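Side-chain contacts in predicted metal-dependent phosphohydrolase (PDB 3KH1), which is predicted to be a metal-dependent phosphohydrolase of the HD-domain family, probably with 5'-deoxynucleotidase activity: residues Q124-R129 with R135-L140; Q144-N149 with K169-I174; T50-L55 with G66-M71; D84-D89 with H160-A165. All blocks are in the same frame, centred on the assembly; numbering follows the deposited sequence.

Interaction 1 of 4, residues Q124-R129 with R135-L140; sequences QEYEAR and RFADAL
Helix 113-128 ends at Arg129, whose positive phi (49°) turns the chain back so that its CA lies 5.1 Å from the CA of Arg135, in the first turns of helix 132-151. This short connection between consecutive helices belongs to the mainly helical HD domain, and at its corner the aliphatic part of Arg135 rests by CG on the carbonyl oxygen of Arg129, while Arg135 NE bonds Glu130 O. Deeper in, Tyr126 swings its ring toward the second helix because CG lies opposite the backbone N (chi1 172°). The ring presents its edge, CD1 and CE1 each lying 3.9 Å from Ala137 CB, and also meets the ring of His75, the histidine of the His-Asp doublet that names the family. With an alanine in place of Tyr126, Ala137 CB and the His75 ring would probably lose their shared neighbour and a gap would open between the helices. Asp138 illustrates proximity without pairing: its OD2 lies 3.3 Å from Arg129 CD, yet well out of the guanidinium plane, so no N-H points at it. Its salt bridge goes instead from OD1 to Arg173. One water makes up the link, accepting from Arg129 NH1 at 3.1 Å and donating to Tyr126 O at 2.9 Å and to Asp138 OD1 at 2.8 Å.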
# COMPACT_ATOMS: atom_id res chain seq x y z
N GLN A 124 12.49 11.70 -5.47
CA GLN A 124 13.89 11.96 -5.82
C GLN A 124 14.82 11.57 -4.64
O GLN A 124 15.90 11.02 -4.82
CB GLN A 124 14.05 13.45 -6.22
CG GLN A 124 13.37 13.81 -7.59
CD GLN A 124 13.05 15.29 -7.78
OE1 GLN A 124 13.76 16.15 -7.30
NE2 GLN A 124 11.97 15.57 -8.48
N GLU A 125 14.37 11.86 -3.42
CA GLU A 125 15.10 11.56 -2.22
C GLU A 125 15.26 10.04 -2.05
O GLU A 125 16.37 9.53 -1.77
CB GLU A 125 14.40 12.18 -1.02
CG GLU A 125 15.08 11.91 0.27
CD GLU A 125 14.39 12.56 1.46
OE1 GLU A 125 13.53 13.43 1.27
OE2 GLU A 125 14.68 12.13 2.60
N TYR A 126 14.17 9.33 -2.28
CA TYR A 126 14.19 7.87 -2.27
C TYR A 126 15.22 7.34 -3.27
O TYR A 126 16.05 6.48 -2.94
CB TYR A 126 12.81 7.30 -2.62
CG TYR A 126 12.85 5.83 -2.80
CD1 TYR A 126 12.84 5.00 -1.68
CD2 TYR A 126 12.89 5.24 -4.05
CE1 TYR A 126 12.90 3.65 -1.78
CE2 TYR A 126 12.94 3.82 -4.14
CZ TYR A 126 12.94 3.05 -2.99
OH TYR A 126 12.99 1.67 -3.14
N GLU A 127 15.16 7.85 -4.50
CA GLU A 127 16.06 7.38 -5.54
C GLU A 127 17.53 7.67 -5.23
O GLU A 127 18.40 6.86 -5.56
CB GLU A 127 15.71 7.98 -6.89
CG GLU A 127 14.42 7.57 -7.41
CD GLU A 127 14.34 6.09 -7.78
OE1 GLU A 127 15.40 5.45 -8.03
OE2 GLU A 127 13.20 5.57 -7.85
N ALA A 128 17.80 8.80 -4.57
CA ALA A 128 19.18 9.17 -4.27
C ALA A 128 19.81 8.34 -3.15
O ALA A 128 21.03 8.25 -3.06
CB ALA A 128 19.30 10.67 -3.94
N ARG A 129 18.96 7.80 -2.28
CA ARG A 129 19.34 6.91 -1.16
C ARG A 129 20.50 7.49 -0.33
O ARG A 129 21.47 6.78 0.06
CB ARG A 129 19.43 5.40 -1.60
CG ARG A 129 20.09 5.08 -2.87
CD ARG A 129 20.22 3.57 -3.04
NE ARG A 129 20.99 3.25 -4.22
CZ ARG A 129 20.49 3.32 -5.45
NH1 ARG A 129 19.22 3.70 -5.66
NH2 ARG A 129 21.28 3.02 -6.47
N ARG A 135 17.66 5.74 3.09
CA ARG A 135 18.43 4.54 3.29
C ARG A 135 17.60 3.43 3.94
O ARG A 135 17.70 2.26 3.55
CB ARG A 135 19.71 4.76 4.09
CG ARG A 135 20.79 5.47 3.28
CD ARG A 135 22.09 5.61 4.03
NE ARG A 135 22.11 6.85 4.74
CZ ARG A 135 21.96 7.02 6.04
NH1 ARG A 135 21.72 5.99 6.87
NH2 ARG A 135 22.02 8.26 6.52
N PHE A 136 16.77 3.78 4.91
CA PHE A 136 15.93 2.76 5.55
C PHE A 136 14.86 2.28 4.57
O PHE A 136 14.63 1.10 4.43
CB PHE A 136 15.36 3.26 6.87
CG PHE A 136 14.73 2.18 7.68
CD1 PHE A 136 15.50 1.15 8.20
CD2 PHE A 136 13.36 2.20 7.96
CE1 PHE A 136 14.90 0.15 8.92
CE2 PHE A 136 12.75 1.18 8.72
CZ PHE A 136 13.53 0.19 9.19
N ALA A 137 14.24 3.22 3.84
CA ALA A 137 13.26 2.86 2.80
C ALA A 137 13.87 1.91 1.77
O ALA A 137 13.29 0.86 1.43
CB ALA A 137 12.77 4.14 2.10
N ASP A 138 15.06 2.26 1.27
CA ASP A 138 15.71 1.46 0.24
C ASP A 138 16.10 0.07 0.78
O ASP A 138 15.97 -0.94 0.08
CB ASP A 138 16.96 2.18 -0.28
CG ASP A 138 17.57 1.50 -1.49
OD1 ASP A 138 16.89 1.46 -2.55
OD2 ASP A 138 18.74 1.07 -1.39
N ALA A 139 16.54 0.01 2.04
CA ALA A 139 16.91 -1.28 2.64
C ALA A 139 15.71 -2.22 2.69
O ALA A 139 15.81 -3.40 2.36
CB ALA A 139 17.47 -0.99 4.03
N LEU A 140 14.55 -1.68 3.06
CA LEU A 140 13.36 -2.50 3.15
C LEU A 140 12.93 -2.97 1.79
O LEU A 140 12.54 -4.12 1.55
CB LEU A 140 12.23 -1.75 3.79
CG LEU A 140 12.46 -1.34 5.22
CD1 LEU A 140 11.41 -0.28 5.63
CD2 LEU A 140 12.38 -2.56 6.11
O HOH W 1 16.61 3.84 -3.95

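Interaction 2 of 4, residues Q144-N149 with K169-I174; sequences QPLLHN and KLLPRI
Asn149 OD1, one helical turn beyond the Leu146 that meets Leu171 and Ile174, accepts two hydrogen bonds, from the backbone N atoms of Thr156 and Trp157, and so ties the chain that leaves helix 132-151 back against it. Between these two segments the contact is wholly apolar and small: about 100 Å² is buried, and one methyl group, Leu146 CD1, makes both touches. Leu146 points at helix 164-177, the next helix along the chain in the HD domain, and holds its chain extended (chi2 179°), which carries CD1 across the gap between backbones whose closest CA atoms, those of Leu146 and Leu171, are 9.7 Å apart. There Leu146 CD1 meets Ile174 CD1 at 3.6 Å, the two side chains reaching for each other tip to tip. Leu171 slants past instead and offers one branch, its CD2 lying 3.8 Å from the same Leu146 CD1. The methyl is thus shared by two residues three positions apart on one helix. Both helices are kinked at a proline, Pro145 and Pro172, which have no N-H to give to the preceding turn. Beyond the contact, helix 179-195 backs Leu171 and Ile174 through Ala185, Trp157 packs on Leu146, and helix 41-54 lies against Gln144 and Leu147. Strands 38-40 and 30-31 are joined to helix 132-151 by the bonds of Gln144 NE2 to Glu39 OE2 and of His148 ND1 to Leu31 O.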
# COMPACT_ATOMS: atom_id res chain seq x y z
N GLN A 144 12.80 -7.16 0.76
CA GLN A 144 11.59 -7.90 0.46
C GLN A 144 11.71 -8.90 -0.72
O GLN A 144 11.22 -10.05 -0.60
CB GLN A 144 10.39 -6.97 0.34
CG GLN A 144 9.01 -7.63 0.11
CD GLN A 144 8.62 -7.71 -1.33
OE1 GLN A 144 9.42 -7.49 -2.26
NE2 GLN A 144 7.30 -7.94 -1.55
N PRO A 145 12.35 -8.52 -1.83
CA PRO A 145 12.47 -9.49 -2.92
C PRO A 145 13.31 -10.70 -2.54
O PRO A 145 13.14 -11.77 -3.11
CB PRO A 145 13.06 -8.70 -4.09
CG PRO A 145 12.84 -7.32 -3.71
CD PRO A 145 12.72 -7.16 -2.27
N LEU A 146 14.28 -10.51 -1.66
CA LEU A 146 15.08 -11.63 -1.14
C LEU A 146 14.21 -12.61 -0.37
O LEU A 146 14.29 -13.84 -0.56
CB LEU A 146 16.25 -11.15 -0.29
CG LEU A 146 17.20 -10.17 -0.95
CD1 LEU A 146 18.31 -9.76 0.06
CD2 LEU A 146 17.79 -10.67 -2.24
N LEU A 147 13.35 -12.05 0.47
CA LEU A 147 12.36 -12.87 1.18
C LEU A 147 11.53 -13.67 0.22
O LEU A 147 11.30 -14.88 0.43
CB LEU A 147 11.46 -12.00 2.05
CG LEU A 147 12.09 -11.16 3.18
CD1 LEU A 147 11.05 -10.32 3.91
CD2 LEU A 147 12.80 -12.00 4.18
N HIS A 148 11.07 -13.03 -0.84
CA HIS A 148 10.19 -13.73 -1.80
C HIS A 148 10.94 -14.77 -2.62
O HIS A 148 10.43 -15.88 -2.80
CB HIS A 148 9.50 -12.73 -2.70
CG HIS A 148 8.30 -12.10 -2.07
ND1 HIS A 148 7.08 -12.12 -2.67
CD2 HIS A 148 8.13 -11.46 -0.87
CE1 HIS A 148 6.20 -11.55 -1.86
NE2 HIS A 148 6.80 -11.15 -0.75
N ASN A 149 12.18 -14.48 -3.03
CA ASN A 149 12.94 -15.44 -3.76
C ASN A 149 13.22 -16.66 -2.90
O ASN A 149 13.24 -17.80 -3.36
CB ASN A 149 14.25 -14.83 -4.28
CG ASN A 149 14.27 -14.61 -5.75
OD1 ASN A 149 13.99 -15.50 -6.55
ND2 ASN A 149 14.70 -13.42 -6.13
N LYS A 169 26.08 -7.52 -4.77
CA LYS A 169 26.17 -6.11 -5.12
C LYS A 169 25.05 -5.27 -4.48
O LYS A 169 25.25 -4.08 -4.27
CB LYS A 169 26.19 -5.94 -6.65
CG LYS A 169 27.49 -6.42 -7.30
N LEU A 170 23.88 -5.89 -4.19
CA LEU A 170 22.71 -5.24 -3.62
C LEU A 170 22.70 -5.25 -2.08
O LEU A 170 22.12 -4.38 -1.45
CB LEU A 170 21.44 -5.91 -4.13
CG LEU A 170 21.25 -5.85 -5.63
CD1 LEU A 170 19.95 -6.63 -5.93
CD2 LEU A 170 21.25 -4.44 -6.17
N LEU A 171 23.33 -6.25 -1.47
CA LEU A 171 23.23 -6.42 -0.02
C LEU A 171 23.74 -5.18 0.78
O LEU A 171 23.16 -4.86 1.83
CB LEU A 171 23.94 -7.69 0.46
CG LEU A 171 23.18 -8.99 0.12
CD1 LEU A 171 24.03 -10.20 0.34
CD2 LEU A 171 21.91 -9.15 0.95
N PRO A 172 24.77 -4.46 0.28
CA PRO A 172 25.18 -3.28 1.05
C PRO A 172 24.10 -2.20 1.17
O PRO A 172 24.13 -1.39 2.11
CB PRO A 172 26.39 -2.76 0.27
CG PRO A 172 26.92 -4.02 -0.40
CD PRO A 172 25.71 -4.77 -0.80
N ARG A 173 23.14 -2.19 0.26
CA ARG A 173 22.04 -1.25 0.38
C ARG A 173 21.14 -1.57 1.57
O ARG A 173 20.54 -0.67 2.16
CB ARG A 173 21.25 -1.16 -0.92
CG ARG A 173 22.00 -0.43 -2.01
CD ARG A 173 21.46 -0.64 -3.41
NE ARG A 173 20.14 -0.10 -3.58
CZ ARG A 173 19.53 0.00 -4.76
NH1 ARG A 173 20.14 -0.40 -5.87
NH2 ARG A 173 18.30 0.49 -4.82
N ILE A 174 20.99 -2.84 1.90
CA ILE A 174 20.26 -3.24 3.10
C ILE A 174 21.08 -2.84 4.34
O ILE A 174 20.56 -2.22 5.28
CB ILE A 174 19.88 -4.72 3.06
CG1 ILE A 174 19.10 -5.04 1.76
CG2 ILE A 174 19.08 -5.08 4.30
CD1 ILE A 174 18.80 -6.53 1.58

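Interaction 3 of 4, residues T50-L55 with G66-M71; sequences TMAFLL and GRVARM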
# COMPACT_ATOMS: atom_id res chain seq x y z
N THR A 50 4.25 -1.48 5.07
CA THR A 50 3.87 -2.19 6.27
C THR A 50 5.13 -2.69 7.02
O THR A 50 5.23 -2.56 8.24
CB THR A 50 2.93 -3.36 5.91
OG1 THR A 50 1.79 -2.86 5.21
CG2 THR A 50 2.44 -4.10 7.14
N MSE A 51 6.10 -3.18 6.26
CA MSE A 51 7.39 -3.59 6.85
C MSE A 51 8.09 -2.43 7.56
O MSE A 51 8.75 -2.64 8.57
CB MSE A 51 8.34 -4.13 5.78
CG MSE A 51 7.95 -5.50 5.26
SE MSE A 51 8.88 -6.05 3.67
CE MSE A 51 10.71 -6.25 4.40
N ALA A 52 8.00 -1.20 7.03
CA ALA A 52 8.61 -0.04 7.69
C ALA A 52 8.11 0.08 9.13
O ALA A 52 8.90 0.29 10.02
CB ALA A 52 8.34 1.25 6.87
N PHE A 53 6.80 -0.03 9.32
CA PHE A 53 6.25 0.07 10.65
C PHE A 53 6.63 -1.13 11.50
O PHE A 53 7.02 -0.99 12.64
CB PHE A 53 4.72 0.24 10.58
CG PHE A 53 4.29 1.58 10.12
CD1 PHE A 53 4.52 2.71 10.90
CD2 PHE A 53 3.65 1.72 8.91
CE1 PHE A 53 4.11 3.95 10.45
CE2 PHE A 53 3.19 2.96 8.46
CZ PHE A 53 3.43 4.09 9.21
N LEU A 54 6.55 -2.33 10.95
CA LEU A 54 6.84 -3.54 11.71
C LEU A 54 8.30 -3.64 12.15
O LEU A 54 8.59 -4.14 13.22
CB LEU A 54 6.51 -4.78 10.87
CG LEU A 54 5.06 -5.07 10.55
CD1 LEU A 54 4.91 -6.10 9.40
CD2 LEU A 54 4.24 -5.50 11.77
N LEU A 55 9.18 -3.13 11.29
CA LEU A 55 10.63 -3.30 11.46
C LEU A 55 11.29 -2.00 11.90
O LEU A 55 12.51 -1.87 11.85
CB LEU A 55 11.24 -3.83 10.15
CG LEU A 55 10.73 -5.22 9.72
CD1 LEU A 55 11.35 -5.61 8.40
CD2 LEU A 55 11.00 -6.32 10.79
N GLY A 66 6.98 7.27 9.81
CA GLY A 66 5.82 7.65 9.03
C GLY A 66 6.19 8.26 7.69
O GLY A 66 5.52 8.07 6.68
N ARG A 67 7.30 9.01 7.69
CA ARG A 67 7.82 9.59 6.47
C ARG A 67 8.41 8.53 5.55
O ARG A 67 8.19 8.59 4.33
CB ARG A 67 8.81 10.68 6.81
CG ARG A 67 9.33 11.46 5.62
CD ARG A 67 10.05 12.75 6.04
NE ARG A 67 10.41 13.60 4.92
CZ ARG A 67 11.46 13.38 4.15
NH1 ARG A 67 12.25 12.32 4.37
NH2 ARG A 67 11.69 14.21 3.16
N VAL A 68 9.11 7.57 6.12
CA VAL A 68 9.56 6.39 5.35
C VAL A 68 8.36 5.69 4.71
O VAL A 68 8.40 5.34 3.51
CB VAL A 68 10.37 5.42 6.24
CG1 VAL A 68 10.58 4.06 5.53
CG2 VAL A 68 11.73 6.07 6.61
N ALA A 69 7.27 5.51 5.47
CA ALA A 69 6.08 4.87 4.96
C ALA A 69 5.54 5.65 3.78
O ALA A 69 5.22 5.07 2.74
CB ALA A 69 5.01 4.68 6.04
N ARG A 70 5.40 6.96 3.94
CA ARG A 70 4.87 7.81 2.85
C ARG A 70 5.73 7.72 1.61
O ARG A 70 5.26 7.53 0.49
CB ARG A 70 4.75 9.26 3.33
CG ARG A 70 4.25 10.22 2.30
CD ARG A 70 3.99 11.58 2.81
NE ARG A 70 5.17 12.32 3.24
CZ ARG A 70 5.51 12.56 4.51
NH1 ARG A 70 4.96 11.89 5.50
NH2 ARG A 70 6.49 13.41 4.78
N MSE A 71 7.04 7.78 1.82
CA MSE A 71 7.99 7.69 0.74
C MSE A 71 7.85 6.36 -0.01
O MSE A 71 7.83 6.31 -1.24
CB MSE A 71 9.42 7.83 1.33
CG MSE A 71 10.55 7.72 0.33
SE MSE A 71 12.29 7.73 1.22
CE MSE A 71 12.40 9.63 1.55
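The methyl of Ala52 touches one branch of Val68, Ala52 CB to Val68 CG1 at 3.8 Å, close to where the two backbones come nearest, the CA atoms of Ala52 and Ala69 being 6.2 Å apart. Val68 can offer that branch because its first torsion (168°) places CG1 across from the backbone N, while CG2 is kept off Ala52. Ala52 and Val68 each point their CB at the other helix, and neither reaches far.

The aromatic contact lies alongside. Phe53 leaves its helix at an angle to the interface, but the ring returns to it: CE2 lies 3.5 Å and CZ 3.6 Å from Ala69 CB, so two neighbouring ring carbons share one methyl. Phe53 CZ also approaches Gly66 CA, at 4.3 Å, one turn earlier on the same helix as Ala69. The ring meets both obliquely.

In terms of the fold, this is an antiparallel pair of helices within the HD domain, joined by the loop after residue 54. The segment axes pass 8.9 Å apart at their closest with their directions 165° apart. Helix 65-74 leads straight into His75 of the His-Asp doublet.

Polar links lie around the rim and run elsewhere. Arg67 forms salt bridges with Asp133 and Glu125 of the same chain. Across the dimer interface, Leu54 O accepts a hydrogen bond from Gln115 NE2 of the second subunit, and Phe53 packs on Arg70 of that subunit just as Arg70 here packs on its Phe53.

Interaction 4 of 4, residues D84-D89 with H160-A165; sequences DTFIHD and HGVTRA
Phe86 sends its CB toward His160 and Val162, and with CG opposite the backbone N (chi1 -177°) the ring runs on in that direction. CD2 passes His160 ND1; CE2 comes closest, 3.7 Å from His160 CG; CZ, at the tip, lies 4.0 Å from that same CG and 4.2 Å from Val162 CG2, which sits at the ring's edge. The two rings lean on each other obliquely, planes 39° apart and centroids 4.4 Å apart. On the other side of the Phe86 ring stands the backbone N of His88. Phe86 opens a type I beta turn that closes at Asp89, a loop set against the start of helix 164-177 in the HD domain, with a bound calcium ion about 4 Å from the Phe86 side chain. A serine in place of Phe86 would probably leave one face of His160 without its aromatic cover and open a gap beside Val162. Farther along the turn, the His88 ring receives a CH-pi contact over its face from Val162 CG1, 4.0 Å from the ring centroid. Polar grips fix His160: NE2 bonds Gln29 OE1, and a water in the ring plane bridges ND1 (2.9 Å) to Asp89 OD1 (2.6 Å).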
# COMPACT_ATOMS: atom_id res chain seq x y z
N ASP A 84 8.18 -0.97 -15.05
CA ASP A 84 9.13 -1.54 -14.15
C ASP A 84 10.38 -1.96 -14.92
O ASP A 84 10.31 -2.37 -16.09
CB ASP A 84 8.51 -2.77 -13.48
CG ASP A 84 9.45 -3.44 -12.50
OD1 ASP A 84 9.76 -2.77 -11.51
OD2 ASP A 84 9.87 -4.59 -12.70
N THR A 85 11.53 -1.82 -14.24
CA THR A 85 12.79 -2.30 -14.75
C THR A 85 13.36 -3.29 -13.74
O THR A 85 13.60 -2.92 -12.59
CB THR A 85 13.80 -1.10 -14.91
OG1 THR A 85 13.24 -0.02 -15.73
CG2 THR A 85 15.09 -1.59 -15.57
N PHE A 86 13.61 -4.52 -14.16
CA PHE A 86 14.17 -5.53 -13.25
C PHE A 86 15.57 -5.09 -12.85
O PHE A 86 16.33 -4.64 -13.69
CB PHE A 86 14.18 -6.86 -13.94
CG PHE A 86 14.69 -8.00 -13.09
CD1 PHE A 86 14.14 -8.26 -11.84
CD2 PHE A 86 15.70 -8.79 -13.56
CE1 PHE A 86 14.59 -9.35 -11.10
CE2 PHE A 86 16.18 -9.87 -12.84
CZ PHE A 86 15.61 -10.17 -11.59
N ILE A 87 15.88 -5.19 -11.57
CA ILE A 87 17.11 -4.61 -11.02
C ILE A 87 18.36 -5.12 -11.71
O ILE A 87 19.31 -4.37 -11.87
CB ILE A 87 17.15 -4.86 -9.47
CG1 ILE A 87 18.35 -4.17 -8.82
CG2 ILE A 87 17.21 -6.38 -9.15
CD1 ILE A 87 18.17 -2.77 -8.60
N HIS A 88 18.36 -6.38 -12.14
CA HIS A 88 19.52 -6.97 -12.79
C HIS A 88 19.57 -6.82 -14.32
O HIS A 88 20.52 -7.28 -14.97
CB HIS A 88 19.63 -8.45 -12.40
CG HIS A 88 19.77 -8.66 -10.91
ND1 HIS A 88 20.85 -8.20 -10.19
CD2 HIS A 88 18.95 -9.24 -10.02
CE1 HIS A 88 20.69 -8.51 -8.91
NE2 HIS A 88 19.54 -9.13 -8.78
N ASP A 89 18.58 -6.13 -14.88
CA ASP A 89 18.52 -5.90 -16.32
C ASP A 89 19.28 -4.61 -16.70
O ASP A 89 18.73 -3.48 -16.62
CB ASP A 89 17.05 -5.81 -16.78
CG ASP A 89 16.41 -7.18 -17.03
OD1 ASP A 89 17.11 -8.22 -17.01
OD2 ASP A 89 15.18 -7.19 -17.28
N HIS A 160 16.10 -15.86 -14.31
CA HIS A 160 16.81 -14.69 -14.75
C HIS A 160 18.34 -14.82 -14.64
O HIS A 160 19.02 -13.84 -14.97
CB HIS A 160 16.38 -13.46 -13.97
CG HIS A 160 15.00 -13.01 -14.31
ND1 HIS A 160 14.73 -12.12 -15.35
CD2 HIS A 160 13.79 -13.38 -13.80
CE1 HIS A 160 13.42 -11.93 -15.41
NE2 HIS A 160 12.83 -12.69 -14.50
N GLY A 161 18.86 -15.97 -14.25
CA GLY A 161 20.30 -16.13 -14.21
C GLY A 161 20.99 -15.31 -13.14
O GLY A 161 22.18 -14.95 -13.32
N VAL A 162 20.32 -15.04 -12.04
CA VAL A 162 20.92 -14.21 -10.98
C VAL A 162 21.89 -15.10 -10.20
O VAL A 162 21.61 -16.26 -9.95
CB VAL A 162 19.88 -13.58 -10.04
CG1 VAL A 162 20.55 -12.62 -9.01
CG2 VAL A 162 18.81 -12.84 -10.84
N THR A 163 23.05 -14.57 -9.89
CA THR A 163 24.10 -15.30 -9.18
C THR A 163 24.33 -14.66 -7.81
O THR A 163 23.90 -13.54 -7.56
CB THR A 163 25.42 -15.19 -9.94
OG1 THR A 163 25.76 -13.81 -10.09
CG2 THR A 163 25.36 -15.88 -11.33
N ARG A 164 25.05 -15.35 -6.92
CA ARG A 164 25.44 -14.76 -5.64
C ARG A 164 26.13 -13.42 -5.85
O ARG A 164 25.89 -12.47 -5.12
CB ARG A 164 26.40 -15.64 -4.85
CG ARG A 164 26.93 -15.00 -3.53
CD ARG A 164 25.76 -14.75 -2.58
NE ARG A 164 26.03 -13.93 -1.40
CZ ARG A 164 26.07 -14.40 -0.17
NH1 ARG A 164 25.90 -15.70 0.04
NH2 ARG A 164 26.24 -13.59 0.83
N ALA A 165 27.04 -13.36 -6.82
CA ALA A 165 27.78 -12.13 -7.08
C ALA A 165 26.86 -10.94 -7.37
O ALA A 165 27.08 -9.84 -6.86
CB ALA A 165 28.81 -12.30 -8.22
O HOH W 2 16.96 -10.75 -16.70

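Overall arrangement
Interactions 1 and 2 share helix 132-151 and are stitched by the salt bridge between Asp138 OD1 and Arg173 NH2, 2.8 Å long, which carries the link on to helix 164-177. Interaction 3 touches interaction 1 through Glu125 OE1 and Arg67 NH2, also at 2.8 Å, and through Leu140 packing on Ala52. Interaction 4 uses helix 164-177 as interaction 2 does, Leu170 CD1 meeting His88 CE1 at 3.6 Å; their segments alternate along the chain. Interactions 3 and 4 lie on opposite sides of the chain's centre, their own centres about 25 Å apart. The calcium ion beside interaction 4 is also about 7 Å from the side chain of Leu146 in interaction 2 but about 13 Å from that of Tyr126 in interaction 1.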